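Local coordinates for tapirin (Caldicellulosiruptor kristjanssonii, PDB 6N2B), which probably binds cellulose through its beta-helical C-terminal domain, consistent with a role in cell adhesion, and carries a bound calcium ion, at residues A[461-466]-A[492-497]. Sequence-based numbering, arbitrary orientation.
Sequences ELITEV and PTSLPL. With CA (calcium ion), chain C.
I463 and L495 form the apolar centre of this contact, their side chains meeting at a slant. On the helix, CG1 of I463 lies anti to the carbonyl carbon (chi1 -65°), which sends the longer branch out to the loop: I463 CG1 packs against L495 CD2 at 3.6 Å, and I463 CD1 reaches on to the backbone of S494, 3.5 Å from S494 O. The hydroxyl of S494 also borders that methyl, with S494 OG 3.6 Å from I463 CD1, but its polar partner is N491 O, to which it is hydrogen-bonded. The first bond of L495 points neither at the helix nor away from it, yet the end of its side chain comes nearer and presents CD2 to I463; L462 CD2 approaches the same L495 methyl more loosely, at 4.3 Å. The contact is therefore small and built from van der Waals packing. An alanine in place of I463 would probably strip L495 CD2 of its closest partner in 461-466, leaving the looser touch of L462, and open a gap beside S494. E465, which does not touch 492-497, bends at chi2 (83°) and binds calcium through OE1 at 2.5 Å, in a site shared with D429 OD1 and the backbone carbonyls of V431, A433 and L436, while its OE2 is hydrogen-bonded to S438 OG. Helix 459-470 thus lies between the calcium site and the loop joining strands 487-489 and 498-499; L462 also touches L479 of strand 478-483, and L495 touches L505 of strand 504-508.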
ATOM      1  N   GLU A 461     -10.304 -22.463  12.877  1.00 25.70           N
ATOM      2  CA  GLU A 461      -9.439 -23.379  12.142  1.00 21.52           C
ATOM      3  C   GLU A 461      -7.973 -23.176  12.493  1.00 20.68           C
ATOM      4  O   GLU A 461      -7.226 -24.147  12.662  1.00 18.33           O
ATOM      5  CB  GLU A 461      -9.663 -23.188  10.656  1.00 20.94           C
ATOM      6  CG  GLU A 461     -11.055 -23.562  10.253  1.00 29.30           C
ATOM      7  CD  GLU A 461     -11.359 -23.124   8.854  1.00 35.90           C
ATOM      8  OE1 GLU A 461     -10.652 -22.198   8.374  1.00 26.18           O
ATOM      9  OE2 GLU A 461     -12.293 -23.706   8.245  1.00 38.58           O
ATOM     10  N   LEU A 462      -7.558 -21.916  12.624  1.00 22.15           N
ATOM     11  CA  LEU A 462      -6.166 -21.584  12.912  1.00 18.28           C
ATOM     12  C   LEU A 462      -5.717 -22.130  14.266  1.00 17.94           C
ATOM     13  O   LEU A 462      -4.614 -22.675  14.388  1.00 15.76           O
ATOM     14  CB  LEU A 462      -6.007 -20.070  12.858  1.00 16.32           C
ATOM     15  CG  LEU A 462      -4.662 -19.400  12.705  1.00 15.77           C
ATOM     16  CD1 LEU A 462      -3.933 -19.950  11.497  1.00 13.58           C
ATOM     17  CD2 LEU A 462      -4.913 -17.911  12.563  1.00 15.28           C
ATOM     18  N   ILE A 463      -6.546 -21.969  15.299  1.00 19.06           N
ATOM     19  CA  ILE A 463      -6.234 -22.538  16.610  1.00 20.58           C
ATOM     20  C   ILE A 463      -6.107 -24.062  16.516  1.00 26.29           C
ATOM     21  O   ILE A 463      -5.162 -24.659  17.053  1.00 24.29           O
ATOM     22  CB  ILE A 463      -7.303 -22.123  17.642  1.00 22.04           C
ATOM     23  CG1 ILE A 463      -7.288 -20.613  17.865  1.00 18.38           C
ATOM     24  CG2 ILE A 463      -7.097 -22.833  18.949  1.00 16.98           C
ATOM     25  CD1 ILE A 463      -8.588 -20.103  18.406  1.00 18.13           C
ATOM     26  N   THR A 464      -7.051 -24.711  15.825  1.00 15.12           N
ATOM     27  CA  THR A 464      -6.959 -26.155  15.636  1.00 19.42           C
ATOM     28  C   THR A 464      -5.670 -26.535  14.911  1.00 19.29           C
ATOM     29  O   THR A 464      -4.878 -27.345  15.413  1.00 20.59           O
ATOM     30  CB  THR A 464      -8.180 -26.674  14.868  1.00 24.25           C
ATOM     31  OG1 THR A 464      -9.377 -26.395  15.608  1.00 29.43           O
ATOM     32  CG2 THR A 464      -8.080 -28.175  14.651  1.00 17.42           C
ATOM     33  N   GLU A 465      -5.437 -25.952  13.733  1.00 16.86           N
ATOM     34  CA  GLU A 465      -4.306 -26.365  12.911  1.00 17.90           C
ATOM     35  C   GLU A 465      -2.977 -26.117  13.615  1.00 21.09           C
ATOM     36  O   GLU A 465      -2.127 -27.012  13.682  1.00 26.34           O
ATOM     37  CB  GLU A 465      -4.335 -25.646  11.568  1.00 17.17           C
ATOM     38  CG  GLU A 465      -3.196 -26.048  10.654  1.00 17.80           C
ATOM     39  CD  GLU A 465      -3.517 -27.327   9.909  1.00 25.42           C
ATOM     40  OE1 GLU A 465      -4.683 -27.768  10.035  1.00 26.12           O
ATOM     41  OE2 GLU A 465      -2.627 -27.877   9.205  1.00 19.25           O
ATOM     42  N   VAL A 466      -2.771 -24.911  14.147  1.00 14.66           N
ATOM     43  CA  VAL A 466      -1.475 -24.587  14.745  1.00 20.90           C
ATOM     44  C   VAL A 466      -1.156 -25.535  15.903  1.00 20.40           C
ATOM     45  O   VAL A 466      -0.070 -26.120  15.963  1.00 22.60           O
ATOM     46  CB  VAL A 466      -1.434 -23.106  15.182  1.00 29.09           C
ATOM     47  CG1 VAL A 466      -0.264 -22.845  16.099  1.00 19.31           C
ATOM     48  CG2 VAL A 466      -1.350 -22.171  13.964  1.00 17.27           C
ATOM     49  N   PRO A 492     -11.578 -12.768  17.454  1.00 27.84           N
ATOM     50  CA  PRO A 492     -10.110 -12.660  17.552  1.00 23.21           C
ATOM     51  C   PRO A 492      -9.534 -12.819  18.959  1.00 24.06           C
ATOM     52  O   PRO A 492      -8.372 -13.226  19.077  1.00 26.87           O
ATOM     53  CB  PRO A 492      -9.822 -11.260  16.987  1.00 23.06           C
ATOM     54  CG  PRO A 492     -11.133 -10.542  17.003  1.00 22.74           C
ATOM     55  CD  PRO A 492     -12.178 -11.587  16.807  1.00 23.26           C
ATOM     56  N   THR A 493     -10.281 -12.522  20.032  1.00 23.85           N
ATOM     57  CA  THR A 493      -9.693 -12.639  21.372  1.00 23.77           C
ATOM     58  C   THR A 493      -9.362 -14.093  21.739  1.00 21.46           C
ATOM     59  O   THR A 493      -8.568 -14.334  22.661  1.00 21.12           O
ATOM     60  CB  THR A 493     -10.614 -11.976  22.421  1.00 24.25           C
ATOM     61  OG1 THR A 493     -11.867 -12.658  22.521  1.00 22.54           O
ATOM     62  CG2 THR A 493     -10.890 -10.543  22.036  1.00 23.53           C
ATOM     63  N   SER A 494      -9.911 -15.053  20.995  1.00 22.71           N
ATOM     64  CA  SER A 494      -9.542 -16.459  21.099  1.00 17.52           C
ATOM     65  C   SER A 494      -8.136 -16.774  20.586  1.00 20.27           C
ATOM     66  O   SER A 494      -7.620 -17.855  20.883  1.00 24.58           O
ATOM     67  CB  SER A 494     -10.530 -17.284  20.304  1.00 18.05           C
ATOM     68  OG  SER A 494     -10.329 -17.021  18.925  1.00 24.10           O
ATOM     69  N   LEU A 495      -7.524 -15.902  19.776  1.00 23.76           N
ATOM     70  CA  LEU A 495      -6.167 -16.165  19.285  1.00 19.27           C
ATOM     71  C   LEU A 495      -5.138 -15.620  20.272  1.00 24.85           C
ATOM     72  O   LEU A 495      -5.333 -14.540  20.842  1.00 22.50           O
ATOM     73  CB  LEU A 495      -5.943 -15.519  17.922  1.00 16.86           C
ATOM     74  CG  LEU A 495      -6.922 -15.893  16.811  1.00 17.86           C
ATOM     75  CD1 LEU A 495      -6.722 -15.002  15.614  1.00 17.26           C
ATOM     76  CD2 LEU A 495      -6.730 -17.332  16.405  1.00 19.83           C
ATOM     77  N   PRO A 496      -4.037 -16.336  20.526  1.00 19.76           N
ATOM     78  CA  PRO A 496      -3.023 -15.806  21.444  1.00 20.69           C
ATOM     79  C   PRO A 496      -2.270 -14.628  20.865  1.00 18.56           C
ATOM     80  O   PRO A 496      -1.479 -13.999  21.582  1.00 18.45           O
ATOM     81  CB  PRO A 496      -2.093 -17.009  21.681  1.00 16.05           C
ATOM     82  CG  PRO A 496      -2.798 -18.166  21.150  1.00 17.07           C
ATOM     83  CD  PRO A 496      -3.673 -17.674  20.047  1.00 18.50           C
ATOM     84  N   LEU A 497      -2.482 -14.336  19.583  1.00 19.42           N
ATOM     85  CA  LEU A 497      -1.929 -13.163  18.929  1.00 25.08           C
ATOM     86  C   LEU A 497      -2.653 -11.884  19.325  1.00 31.66           C
ATOM     87  O   LEU A 497      -2.153 -10.792  19.021  1.00 29.02           O
ATOM     88  CB  LEU A 497      -1.989 -13.349  17.406  1.00 21.80           C
ATOM     89  CG  LEU A 497      -1.519 -14.712  16.892  1.00 25.47           C
ATOM     90  CD1 LEU A 497      -1.873 -14.928  15.409  1.00 20.61           C
ATOM     91  CD2 LEU A 497      -0.016 -14.838  17.122  1.00 20.23           C
TER
HETATM   92 CA    CA C 601      -4.794 -29.808   8.625  1.00 51.62          CA